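Local coordinates for aldehyde dehydrogenase 12 (Zea mays, PDB 6D97), which probably catalyses the NAD+-dependent oxidation of L-glutamate gamma-semialdehyde to glutamate, the last step of proline breakdown in plants, at residues L334-N339 with S343-K348. Residues are numbered along the deposited sequence; the frame is centred on the assembly and turned at random.
Sequences LFMHKN and SGLLEK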
ATOM      1  N   LEU A 334      22.188  12.545  27.645  1.00 29.16           N
ATOM      2  CA  LEU A 334      21.870  13.823  27.022  1.00 29.63           C
ATOM      3  C   LEU A 334      23.152  14.423  26.462  1.00 28.48           C
ATOM      4  O   LEU A 334      24.068  14.748  27.224  1.00 32.16           O
ATOM      5  CB  LEU A 334      21.220  14.776  28.034  1.00 28.30           C
ATOM      6  CG  LEU A 334      20.749  16.151  27.555  1.00 31.02           C
ATOM      7  CD1 LEU A 334      19.630  15.996  26.547  1.00 28.15           C
ATOM      8  CD2 LEU A 334      20.285  17.000  28.724  1.00 28.52           C
ATOM      9  N   PHE A 335      23.224  14.555  25.136  1.00 30.41           N
ATOM     10  CA  PHE A 335      24.338  15.221  24.460  1.00 30.50           C
ATOM     11  C   PHE A 335      23.955  16.686  24.269  1.00 30.65           C
ATOM     12  O   PHE A 335      23.171  17.021  23.378  1.00 30.02           O
ATOM     13  CB  PHE A 335      24.650  14.560  23.119  1.00 33.85           C
ATOM     14  CG  PHE A 335      25.029  13.105  23.219  1.00 40.94           C
ATOM     15  CD1 PHE A 335      26.347  12.727  23.419  1.00 42.15           C
ATOM     16  CD2 PHE A 335      24.069  12.115  23.083  1.00 31.96           C
ATOM     17  CE1 PHE A 335      26.699  11.389  23.501  1.00 34.12           C
ATOM     18  CE2 PHE A 335      24.413  10.778  23.161  1.00 35.57           C
ATOM     19  CZ  PHE A 335      25.730  10.414  23.370  1.00 30.37           C
ATOM     20  N   MET A 336      24.517  17.564  25.099  1.00 34.76           N
ATOM     21  CA  MET A 336      24.208  18.990  25.052  1.00 40.28           C
ATOM     22  C   MET A 336      25.184  19.712  24.129  1.00 36.68           C
ATOM     23  O   MET A 336      26.397  19.700  24.370  1.00 47.14           O
ATOM     24  CB  MET A 336      24.274  19.612  26.447  1.00 33.74           C
ATOM     25  CG  MET A 336      23.227  19.139  27.435  1.00 38.75           C
ATOM     26  SD  MET A 336      23.400  20.057  28.973  1.00 40.86           S
ATOM     27  CE  MET A 336      23.369  21.730  28.332  1.00 41.53           C
ATOM     28  N   HIS A 337      24.660  20.356  23.087  1.00 34.52           N
ATOM     29  CA  HIS A 337      25.485  21.261  22.299  1.00 35.44           C
ATOM     30  C   HIS A 337      25.943  22.421  23.175  1.00 38.40           C
ATOM     31  O   HIS A 337      25.194  22.909  24.025  1.00 34.62           O
ATOM     32  CB  HIS A 337      24.715  21.785  21.086  1.00 37.52           C
ATOM     33  CG  HIS A 337      25.583  22.459  20.064  1.00 41.80           C
ATOM     34  ND1 HIS A 337      26.215  23.662  20.297  1.00 42.31           N
ATOM     35  CD2 HIS A 337      25.922  22.096  18.805  1.00 41.29           C
ATOM     36  CE1 HIS A 337      26.909  24.009  19.228  1.00 43.06           C
ATOM     37  NE2 HIS A 337      26.747  23.076  18.307  1.00 42.00           N
ATOM     38  N   LYS A 338      27.187  22.862  22.963  1.00 47.25           N
ATOM     39  CA  LYS A 338      27.780  23.882  23.826  1.00 45.56           C
ATOM     40  C   LYS A 338      26.927  25.143  23.896  1.00 44.89           C
ATOM     41  O   LYS A 338      26.926  25.836  24.920  1.00 49.17           O
ATOM     42  CB  LYS A 338      29.189  24.221  23.333  1.00 46.80           C
ATOM     43  CG  LYS A 338      30.047  24.976  24.337  1.00 55.39           C
ATOM     44  CD  LYS A 338      31.439  25.241  23.778  1.00 56.44           C
ATOM     45  CE  LYS A 338      32.318  25.965  24.786  1.00 60.36           C
ATOM     46  NZ  LYS A 338      31.765  27.297  25.165  1.00 68.75           N
ATOM     47  N   ASN A 339      26.179  25.443  22.829  1.00 37.42           N
ATOM     48  CA  ASN A 339      25.323  26.625  22.824  1.00 40.93           C
ATOM     49  C   ASN A 339      24.282  26.577  23.934  1.00 45.13           C
ATOM     50  O   ASN A 339      23.820  27.626  24.396  1.00 57.43           O
ATOM     51  CB  ASN A 339      24.636  26.777  21.468  1.00 46.01           C
ATOM     52  CG  ASN A 339      25.619  26.984  20.337  1.00 44.40           C
ATOM     53  OD1 ASN A 339      26.808  27.204  20.566  1.00 42.36           O
ATOM     54  ND2 ASN A 339      25.126  26.921  19.107  1.00 48.87           N
ATOM     55  N   SER A 343      22.102  28.460  28.506  1.00 38.08           N
ATOM     56  CA  SER A 343      20.673  28.663  28.311  1.00 38.10           C
ATOM     57  C   SER A 343      19.881  28.643  29.611  1.00 42.33           C
ATOM     58  O   SER A 343      18.735  29.103  29.625  1.00 49.54           O
ATOM     59  CB  SER A 343      20.123  27.590  27.368  1.00 35.76           C
ATOM     60  OG  SER A 343      20.267  26.295  27.930  1.00 35.11           O
ATOM     61  N   GLY A 344      20.459  28.131  30.693  1.00 34.58           N
ATOM     62  CA  GLY A 344      19.706  27.852  31.895  1.00 33.46           C
ATOM     63  C   GLY A 344      18.992  26.518  31.894  1.00 36.25           C
ATOM     64  O   GLY A 344      18.199  26.256  32.807  1.00 35.41           O
ATOM     65  N   LEU A 345      19.251  25.667  30.897  1.00 38.84           N
ATOM     66  CA  LEU A 345      18.543  24.395  30.784  1.00 42.58           C
ATOM     67  C   LEU A 345      18.829  23.489  31.975  1.00 35.33           C
ATOM     68  O   LEU A 345      17.904  22.975  32.613  1.00 40.09           O
ATOM     69  CB  LEU A 345      18.934  23.692  29.483  1.00 41.70           C
ATOM     70  CG  LEU A 345      18.443  22.248  29.393  1.00 34.44           C
ATOM     71  CD1 LEU A 345      16.992  22.210  28.953  1.00 31.00           C
ATOM     72  CD2 LEU A 345      19.320  21.431  28.468  1.00 37.92           C
ATOM     73  N   LEU A 346      20.112  23.265  32.277  1.00 37.70           N
ATOM     74  CA  LEU A 346      20.474  22.376  33.376  1.00 39.28           C
ATOM     75  C   LEU A 346      19.921  22.882  34.701  1.00 38.56           C
ATOM     76  O   LEU A 346      19.495  22.090  35.550  1.00 46.58           O
ATOM     77  CB  LEU A 346      21.994  22.222  33.454  1.00 39.47           C
ATOM     78  CG  LEU A 346      22.653  21.273  32.452  1.00 45.96           C
ATOM     79  CD1 LEU A 346      24.166  21.267  32.636  1.00 47.83           C
ATOM     80  CD2 LEU A 346      22.079  19.867  32.598  1.00 37.32           C
ATOM     81  N   GLU A 347      19.921  24.204  34.893  1.00 42.75           N
ATOM     82  CA  GLU A 347      19.343  24.781  36.104  1.00 43.18           C
ATOM     83  C   GLU A 347      17.856  24.470  36.203  1.00 43.33           C
ATOM     84  O   GLU A 347      17.360  24.118  37.280  1.00 34.53           O
ATOM     85  CB  GLU A 347      19.584  26.292  36.135  1.00 43.92           C
ATOM     86  CG  GLU A 347      21.032  26.695  36.397  1.00 48.39           C
ATOM     87  CD  GLU A 347      21.946  26.433  35.208  1.00 63.49           C
ATOM     88  OE1 GLU A 347      21.423  26.215  34.093  1.00 58.53           O
ATOM     89  OE2 GLU A 347      23.185  26.440  35.391  1.00 66.85           O
ATOM     90  N   LYS A 348      17.130  24.583  35.085  1.00 44.58           N
ATOM     91  CA  LYS A 348      15.712  24.238  35.087  1.00 39.68           C
ATOM     92  C   LYS A 348      15.508  22.740  35.281  1.00 36.14           C
ATOM     93  O   LYS A 348      14.556  22.323  35.950  1.00 40.86           O
ATOM     94  CB  LYS A 348      15.048  24.706  33.793  1.00 33.68           C
ATOM     95  CG  LYS A 348      15.079  26.209  33.588  1.00 46.52           C
ATOM     96  CD  LYS A 348      14.745  26.574  32.148  1.00 54.69           C
ATOM     97  CE  LYS A 348      14.854  28.071  31.908  1.00 42.20           C
ATOM     98  NZ  LYS A 348      13.826  28.842  32.663  1.00 36.89           N
TER
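Ser343 OG is held twice in the turn that brings Leu345 round to pack on Met336: it takes the N-H of Leu345 at 3.2 Å from the nitrogen, in a bent bond (143°), and is hydrogen-bonded to the carbonyl O of Trp340. The first bond makes an ST turn, which leads through the N-cap residue Gly344, with its positive phi, into helix 345-354. At the strand's exit the backbone N of Asn339 points almost straight (178°) at His337 ND1, 3.1 Å away and in the plane of the imidazole, which probably makes ND1 the ring nitrogen without a hydrogen. The side-chain amide of Asn339 reaches on to the carbonyl of Pro304.

Beyond these polar bonds at the two ends of the link, the packing is apolar and rests on one methionine, a worked example of a strand followed, after a short link, by a helix that packs back on its own sheet. Strand 331-337 runs parallel between strands 298-302 and 437-443 in the mixed sheet of the aldehyde dehydrogenase catalytic domain, away from the NAD pocket, and the helix lies beside helix 309-321. Met336 extends through chi2, which carries SD to Leu346; the bend at chi3 (52°) then turns CE aside to Leu345. SD faces the fork of Leu346, 3.8 Å from Leu346 CG and about equally far from the two methyls. CE approaches a single branch, Leu345 CD2, at 4.1 Å. Leu345 also touches Leu302 of the neighbouring strand and Ala313 of helix 309-321.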